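Long-range contacts in 4-hydroxybenzoyl-CoA thioesterase (Bacillus halodurans, PDB 5WH9), which probably hydrolyses the thioester of aromatic acyl-coenzyme A substrates such as gentisyl-CoA, as a hotdog-fold thioesterase: residues Y6-F12 with F70-I76; Y26-M30 with E91-I95. All blocks are in the same frame, centred on the assembly; numbering follows the deposited sequence.

Contact 1 of 2, residues Y6-F12 with F70-I76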
loop_
_atom_site.group_PDB
_atom_site.type_symbol
_atom_site.label_atom_id
_atom_site.label_comp_id
_atom_site.label_asym_id
_atom_site.label_seq_id
_atom_site.Cartn_x
_atom_site.Cartn_y
_atom_site.Cartn_z
ATOM N N TYR B 6 -7.131 2.085 19.564
ATOM C CA TYR B 6 -6.589 2.769 18.411
ATOM C C TYR B 6 -7.661 3.077 17.383
ATOM O O TYR B 6 -8.210 2.206 16.751
ATOM C CB TYR B 6 -5.463 1.944 17.801
ATOM C CG TYR B 6 -4.874 2.511 16.543
ATOM C CD1 TYR B 6 -4.287 3.757 16.531
ATOM C CD2 TYR B 6 -4.905 1.802 15.370
ATOM C CE1 TYR B 6 -3.739 4.270 15.387
ATOM C CE2 TYR B 6 -4.358 2.310 14.219
ATOM C CZ TYR B 6 -3.782 3.549 14.238
ATOM O OH TYR B 6 -3.253 4.062 13.106
ATOM N N HIS B 7 -7.940 4.355 17.235
ATOM C CA HIS B 7 -8.938 4.840 16.304
ATOM C C HIS B 7 -8.383 5.029 14.909
ATOM O O HIS B 7 -7.224 5.338 14.745
ATOM C CB HIS B 7 -9.506 6.163 16.795
ATOM C CG HIS B 7 -10.490 6.019 17.904
ATOM N ND1 HIS B 7 -10.170 6.258 19.219
ATOM C CD2 HIS B 7 -11.787 5.648 17.896
ATOM C CE1 HIS B 7 -11.228 6.043 19.972
ATOM N NE2 HIS B 7 -12.222 5.674 19.192
ATOM N N PHE B 8 -9.229 4.843 13.915
ATOM C CA PHE B 8 -8.837 5.045 12.534
ATOM C C PHE B 8 -10.040 5.105 11.624
ATOM O O PHE B 8 -11.102 4.649 11.962
ATOM C CB PHE B 8 -7.802 4.013 12.045
ATOM C CG PHE B 8 -8.364 2.654 11.741
ATOM C CD1 PHE B 8 -8.381 1.674 12.701
ATOM C CD2 PHE B 8 -8.847 2.350 10.486
ATOM C CE1 PHE B 8 -8.875 0.423 12.423
ATOM C CE2 PHE B 8 -9.352 1.101 10.205
ATOM C CZ PHE B 8 -9.357 0.134 11.174
ATOM N N ARG B 9 -9.842 5.697 10.461
ATOM C CA ARG B 9 -10.867 5.820 9.436
ATOM C C ARG B 9 -10.423 5.120 8.149
ATOM O O ARG B 9 -9.268 5.220 7.751
ATOM C CB ARG B 9 -11.134 7.286 9.129
ATOM C CG ARG B 9 -11.589 8.129 10.318
ATOM C CD ARG B 9 -12.502 9.235 9.829
ATOM N NE ARG B 9 -12.880 10.171 10.884
ATOM C CZ ARG B 9 -13.585 11.281 10.680
ATOM N NH1 ARG B 9 -14.002 11.596 9.459
ATOM N NH2 ARG B 9 -13.882 12.075 11.702
ATOM N N VAL B 10 -11.352 4.422 7.507
ATOM C CA VAL B 10 -11.116 3.822 6.204
ATOM C C VAL B 10 -10.934 4.870 5.099
ATOM O O VAL B 10 -11.854 5.642 4.782
ATOM C CB VAL B 10 -12.271 2.875 5.827
ATOM C CG1 VAL B 10 -12.064 2.308 4.446
ATOM C CG2 VAL B 10 -12.380 1.761 6.846
ATOM N N LYS B 11 -9.738 4.903 4.527
ATOM C CA LYS B 11 -9.456 5.775 3.399
ATOM C C LYS B 11 -9.978 5.145 2.114
ATOM O O LYS B 11 -10.041 3.921 1.976
ATOM C CB LYS B 11 -7.947 5.983 3.243
ATOM C CG LYS B 11 -7.242 6.345 4.533
ATOM C CD LYS B 11 -8.004 7.423 5.318
ATOM C CE LYS B 11 -7.262 7.773 6.579
ATOM N NZ LYS B 11 -7.724 9.087 7.110
ATOM N N PHE B 12 -10.332 5.995 1.165
ATOM C CA PHE B 12 -10.688 5.548 -0.168
ATOM C C PHE B 12 -9.661 4.527 -0.691
ATOM O O PHE B 12 -10.019 3.481 -1.242
ATOM C CB PHE B 12 -10.743 6.774 -1.078
ATOM C CG PHE B 12 -11.204 6.473 -2.448
ATOM C CD1 PHE B 12 -12.462 5.934 -2.657
ATOM C CD2 PHE B 12 -10.385 6.711 -3.529
ATOM C CE1 PHE B 12 -12.897 5.653 -3.926
ATOM C CE2 PHE B 12 -10.817 6.422 -4.803
ATOM C CZ PHE B 12 -12.079 5.892 -4.998
ATOM N N PHE B 70 -15.559 2.332 2.788
ATOM C CA PHE B 70 -14.945 3.652 2.730
ATOM C C PHE B 70 -15.601 4.636 3.706
ATOM O O PHE B 70 -16.825 4.783 3.748
ATOM C CB PHE B 70 -14.974 4.181 1.293
ATOM C CG PHE B 70 -14.564 5.620 1.163
ATOM C CD1 PHE B 70 -13.501 6.122 1.880
ATOM C CD2 PHE B 70 -15.252 6.471 0.313
ATOM C CE1 PHE B 70 -13.131 7.444 1.750
ATOM C CE2 PHE B 70 -14.889 7.779 0.183
ATOM C CZ PHE B 70 -13.830 8.271 0.895
ATOM N N ALA B 71 -14.756 5.274 4.515
ATOM C CA ALA B 71 -15.142 6.335 5.457
ATOM C C ALA B 71 -15.634 5.801 6.783
ATOM O O ALA B 71 -15.933 6.573 7.686
ATOM C CB ALA B 71 -16.163 7.320 4.848
ATOM N N ASP B 72 -15.707 4.485 6.915
ATOM C CA ASP B 72 -16.062 3.914 8.204
ATOM C C ASP B 72 -15.132 4.448 9.286
ATOM O O ASP B 72 -13.933 4.603 9.049
ATOM C CB ASP B 72 -16.005 2.390 8.172
ATOM C CG ASP B 72 -17.273 1.786 7.650
ATOM O OD1 ASP B 72 -18.244 2.560 7.486
ATOM O OD2 ASP B 72 -17.302 0.555 7.412
ATOM N N HIS B 73 -15.705 4.777 10.443
ATOM C CA HIS B 73 -14.926 5.078 11.640
ATOM C C HIS B 73 -14.762 3.752 12.353
ATOM O O HIS B 73 -15.718 2.984 12.460
ATOM C CB HIS B 73 -15.670 6.033 12.572
ATOM C CG HIS B 73 -15.991 7.359 11.958
ATOM N ND1 HIS B 73 -15.358 8.524 12.338
ATOM C CD2 HIS B 73 -16.890 7.710 11.008
ATOM C CE1 HIS B 73 -15.851 9.535 11.643
ATOM N NE2 HIS B 73 -16.780 9.067 10.828
ATOM N N VAL B 74 -13.562 3.470 12.843
ATOM C CA VAL B 74 -13.308 2.164 13.423
ATOM C C VAL B 74 -12.342 2.370 14.539
ATOM O O VAL B 74 -11.577 3.340 14.539
ATOM C CB VAL B 74 -12.681 1.180 12.361
ATOM C CG1 VAL B 74 -12.719 -0.255 12.849
ATOM C CG2 VAL B 74 -13.404 1.283 11.034
ATOM N N PHE B 75 -12.370 1.476 15.508
ATOM C CA PHE B 75 -11.278 1.428 16.472
ATOM C C PHE B 75 -10.914 -0.025 16.799
ATOM O O PHE B 75 -11.695 -0.947 16.566
ATOM C CB PHE B 75 -11.565 2.285 17.713
ATOM C CG PHE B 75 -12.669 1.750 18.608
ATOM C CD1 PHE B 75 -12.392 0.786 19.571
ATOM C CD2 PHE B 75 -13.965 2.246 18.512
ATOM C CE1 PHE B 75 -13.392 0.303 20.414
ATOM C CE2 PHE B 75 -14.978 1.771 19.350
ATOM C CZ PHE B 75 -14.690 0.790 20.306
ATOM N N ILE B 76 -9.695 -0.232 17.263
ATOM C CA ILE B 76 -9.268 -1.566 17.609
ATOM C C ILE B 76 -9.041 -1.640 19.106
ATOM O O ILE B 76 -8.417 -0.753 19.678
ATOM C CB ILE B 76 -7.958 -1.954 16.897
ATOM C CG1 ILE B 76 -8.200 -2.174 15.403
ATOM C CG2 ILE B 76 -7.395 -3.200 17.529
ATOM C CD1 ILE B 76 -6.914 -2.334 14.565
HETATM O O HOH W 1 -14.862 9.439 7.767
#
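Y6-F12 and F70-I76 form an antiparallel strand pairing in which the short N-terminal strand, 6-9, lies against the first half of strand 73-80, with the two loops beyond it still running together. Y6-I76 and F8-V74 are its hydrogen-bonded pairs, H7-F75 and R9-H73 the non-hydrogen-bonded ones. F8 N donates to V74 O at 2.9 Å, and V74 N returns the bond to F8 O almost head-on to the carbonyl. Past the strand, V10 N reaches D72 O at 3.0 Å and A71 N reaches V10 O, which carries the pairing into the loops.

In the hotdog fold an antiparallel sheet wraps a long central helix, and the side chains of Y6, F8, V74 and I76 are on the face turned to that helix, 25-40. F8 takes the position between its backbone N and carbonyl carbon (chi1 76°), which lays its ring alongside V74; V74 CB sits over one face, 3.9 Å from the centroid. W29 of the helix stacks on the same ring. On the other face of the sheet, H73 and R9 run side by side, while a water joins R9 NH1 to A71 O.

At the loop end, F12 CB lies over one face of the F70 ring, 3.8 Å from CE1, and the edge of the F12 ring is turned toward F70 with the planes at 66°. V10 O lies at the F70 ring edge, 3.4 Å from CD1. A serine in place of F70 would probably leave F12 CB and the F12 ring edge without their aromatic partner and open a gap beside H35 of the second subunit, whose ring meets both phenylalanines.

Contact 2 of 2, residues Y26-M30 with E91-I95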
loop_
_atom_site.group_PDB
_atom_site.type_symbol
_atom_site.label_atom_id
_atom_site.label_comp_id
_atom_site.label_asym_id
_atom_site.label_seq_id
_atom_site.Cartn_x
_atom_site.Cartn_y
_atom_site.Cartn_z
ATOM N N TYR B 26 -6.349 -4.988 7.076
ATOM C CA TYR B 26 -6.648 -5.295 8.468
ATOM C C TYR B 26 -5.348 -5.588 9.241
ATOM O O TYR B 26 -5.245 -5.310 10.438
ATOM C CB TYR B 26 -7.597 -6.486 8.575
ATOM C CG TYR B 26 -9.014 -6.218 8.144
ATOM C CD1 TYR B 26 -9.350 -6.178 6.806
ATOM C CD2 TYR B 26 -10.032 -6.045 9.081
ATOM C CE1 TYR B 26 -10.644 -5.945 6.397
ATOM C CE2 TYR B 26 -11.342 -5.818 8.686
ATOM C CZ TYR B 26 -11.639 -5.765 7.330
ATOM O OH TYR B 26 -12.939 -5.550 6.891
ATOM N N TYR B 27 -4.364 -6.164 8.557
ATOM C CA TYR B 27 -3.072 -6.466 9.183
ATOM C C TYR B 27 -2.249 -5.203 9.378
ATOM O O TYR B 27 -1.570 -5.062 10.392
ATOM C CB TYR B 27 -2.314 -7.526 8.369
ATOM C CG TYR B 27 -3.123 -8.801 8.264
ATOM C CD1 TYR B 27 -3.048 -9.767 9.261
ATOM C CD2 TYR B 27 -4.009 -9.015 7.208
ATOM C CE1 TYR B 27 -3.801 -10.931 9.202
ATOM C CE2 TYR B 27 -4.799 -10.187 7.147
ATOM C CZ TYR B 27 -4.675 -11.135 8.160
ATOM O OH TYR B 27 -5.401 -12.314 8.124
ATOM N N LYS B 28 -2.331 -4.290 8.409
ATOM C CA LYS B 28 -1.728 -2.966 8.497
ATOM C C LYS B 28 -2.280 -2.265 9.738
ATOM O O LYS B 28 -1.537 -1.675 10.530
ATOM C CB LYS B 28 -2.055 -2.180 7.204
ATOM C CG LYS B 28 -1.787 -0.667 7.163
ATOM C CD LYS B 28 -2.764 0.010 6.152
ATOM C CE LYS B 28 -2.336 1.408 5.653
ATOM N NZ LYS B 28 -2.298 2.554 6.656
ATOM N N TRP B 29 -3.593 -2.353 9.921
ATOM C CA TRP B 29 -4.214 -1.669 11.047
ATOM C C TRP B 29 -3.819 -2.313 12.368
ATOM O O TRP B 29 -3.619 -1.600 13.345
ATOM C CB TRP B 29 -5.735 -1.602 10.887
ATOM C CG TRP B 29 -6.166 -0.666 9.806
ATOM C CD1 TRP B 29 -5.648 0.566 9.532
ATOM C CD2 TRP B 29 -7.204 -0.890 8.846
ATOM N NE1 TRP B 29 -6.299 1.117 8.458
ATOM C CE2 TRP B 29 -7.258 0.241 8.019
ATOM C CE3 TRP B 29 -8.090 -1.948 8.601
ATOM C CZ2 TRP B 29 -8.173 0.354 6.973
ATOM C CZ3 TRP B 29 -8.978 -1.835 7.575
ATOM C CH2 TRP B 29 -9.018 -0.697 6.769
ATOM N N MET B 30 -3.688 -3.643 12.404
ATOM C CA MET B 30 -3.194 -4.310 13.609
ATOM C C MET B 30 -1.761 -3.917 13.886
ATOM O O MET B 30 -1.381 -3.648 15.031
ATOM C CB MET B 30 -3.285 -5.825 13.499
ATOM C CG MET B 30 -4.689 -6.342 13.698
ATOM S SD MET B 30 -4.792 -8.144 13.714
ATOM C CE MET B 30 -3.996 -8.538 12.158
ATOM N N GLU B 91 -4.125 -9.570 21.146
ATOM C CA GLU B 91 -5.441 -9.733 20.562
ATOM C C GLU B 91 -5.990 -8.368 20.090
ATOM O O GLU B 91 -5.899 -7.359 20.806
ATOM C CB GLU B 91 -6.384 -10.382 21.568
ATOM C CG GLU B 91 -7.632 -10.999 20.927
ATOM C CD GLU B 91 -8.544 -11.675 21.948
ATOM O OE1 GLU B 91 -8.473 -12.920 22.087
ATOM O OE2 GLU B 91 -9.336 -10.963 22.613
ATOM N N HIS B 92 -6.536 -8.335 18.879
ATOM C CA HIS B 92 -7.091 -7.111 18.313
ATOM C C HIS B 92 -8.513 -7.360 17.888
ATOM O O HIS B 92 -8.780 -8.312 17.152
ATOM C CB HIS B 92 -6.313 -6.653 17.074
ATOM C CG HIS B 92 -4.911 -6.228 17.361
ATOM N ND1 HIS B 92 -3.816 -6.897 16.865
ATOM C CD2 HIS B 92 -4.423 -5.211 18.106
ATOM C CE1 HIS B 92 -2.711 -6.299 17.273
ATOM N NE2 HIS B 92 -3.052 -5.268 18.024
ATOM N N HIS B 93 -9.413 -6.482 18.319
ATOM C CA HIS B 93 -10.809 -6.569 17.949
ATOM C C HIS B 93 -11.243 -5.288 17.253
ATOM O O HIS B 93 -11.175 -4.202 17.838
ATOM C CB HIS B 93 -11.667 -6.776 19.191
ATOM C CG HIS B 93 -11.455 -8.093 19.865
ATOM N ND1 HIS B 93 -11.865 -9.286 19.312
ATOM C CD2 HIS B 93 -10.906 -8.405 21.063
ATOM C CE1 HIS B 93 -11.567 -10.276 20.133
ATOM N NE2 HIS B 93 -10.988 -9.768 21.204
ATOM N N PHE B 94 -11.705 -5.420 16.015
ATOM C CA PHE B 94 -12.191 -4.278 15.254
ATOM C C PHE B 94 -13.615 -3.985 15.649
ATOM O O PHE B 94 -14.494 -4.872 15.595
ATOM C CB PHE B 94 -12.113 -4.541 13.750
ATOM C CG PHE B 94 -10.720 -4.745 13.263
ATOM C CD1 PHE B 94 -10.026 -5.908 13.588
ATOM C CD2 PHE B 94 -10.087 -3.772 12.498
ATOM C CE1 PHE B 94 -8.731 -6.092 13.155
ATOM C CE2 PHE B 94 -8.782 -3.952 12.055
ATOM C CZ PHE B 94 -8.112 -5.111 12.382
ATOM N N ILE B 95 -13.831 -2.745 16.076
ATOM C CA ILE B 95 -15.148 -2.301 16.460
ATOM C C ILE B 95 -15.659 -1.232 15.492
ATOM O O ILE B 95 -15.032 -0.200 15.282
ATOM C CB ILE B 95 -15.189 -1.805 17.924
ATOM C CG1 ILE B 95 -15.068 -2.981 18.888
ATOM C CG2 ILE B 95 -16.514 -1.104 18.219
ATOM C CD1 ILE B 95 -13.678 -3.361 19.219
#
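F94 and H92, alternate residues of strand 91-95, project toward helix segment 26-30 and meet Y26, W29 and M30 in a wholly buried contact without a hydrogen bond between the segments.

The aromatic part is an edge-to-face pair. Y26 presents the CD2 edge of its ring to one face of F94, with centroids 5.3 Å apart and planes at 61°; CD2 comes to 3.8 Å from F94 CE2, nearer the rim than the middle of that ring. Y26 in turn meets F64 edge-to-face.

Aliphatic contacts meet the far end of F94. W29 CB lies near the plane of the ring at its edge, 4.0 Å from CE2, and M30 CG approaches CZ at 3.9 Å. The same CZ is 3.5 Å from Y26 O, a carbonyl already engaged within the helix by M30 N. The F94 ring end is thus lodged among three helix residues spaced over one turn.

The third kind of contact joins M30 and H92. With M30 CG anti to its carbonyl carbon (chi1 -77°), the side chain starts above the imidazole plane and runs out past the ring's rim; M30 CA also stands over that ring, toward the rim. M30 SD is 4.5 Å from the H92 centroid, an oblique sulfur-aromatic approach.

Helix 25-40 here lies across strand 87-96, the two segment axes 10.2 Å apart at an angle of 117°. I76 of strand 73-80 packs on both H92 and F94 from one neighbouring strand, and I101 and E106 of strand 99-111 touch F94 and H92, respectively, from the other.

Overall arrangement
The centres of contacts 1 and 2 lie about 11 Å apart, and the two touch. Their segments alternate along the chain: 6-12, 26-30, 70-76, 91-95. Strand 6-9 is followed by helix 25-40, and strand 73-80 by its sheet neighbour 87-96. Contact 1 is pairing within the sheet near one end, its centre about 14 Å from that of the chain, whereas contact 2 is helix-on-sheet packing, its centre about 6 Å from the same point. F75 O and I95 N, 2.8 Å apart, probably hydrogen-bond between the neighbouring strands, and V74 CG1 packs against I95 O. The two contacts together join the N-terminal strand, the central helix and the curved sheet of one hotdog subunit.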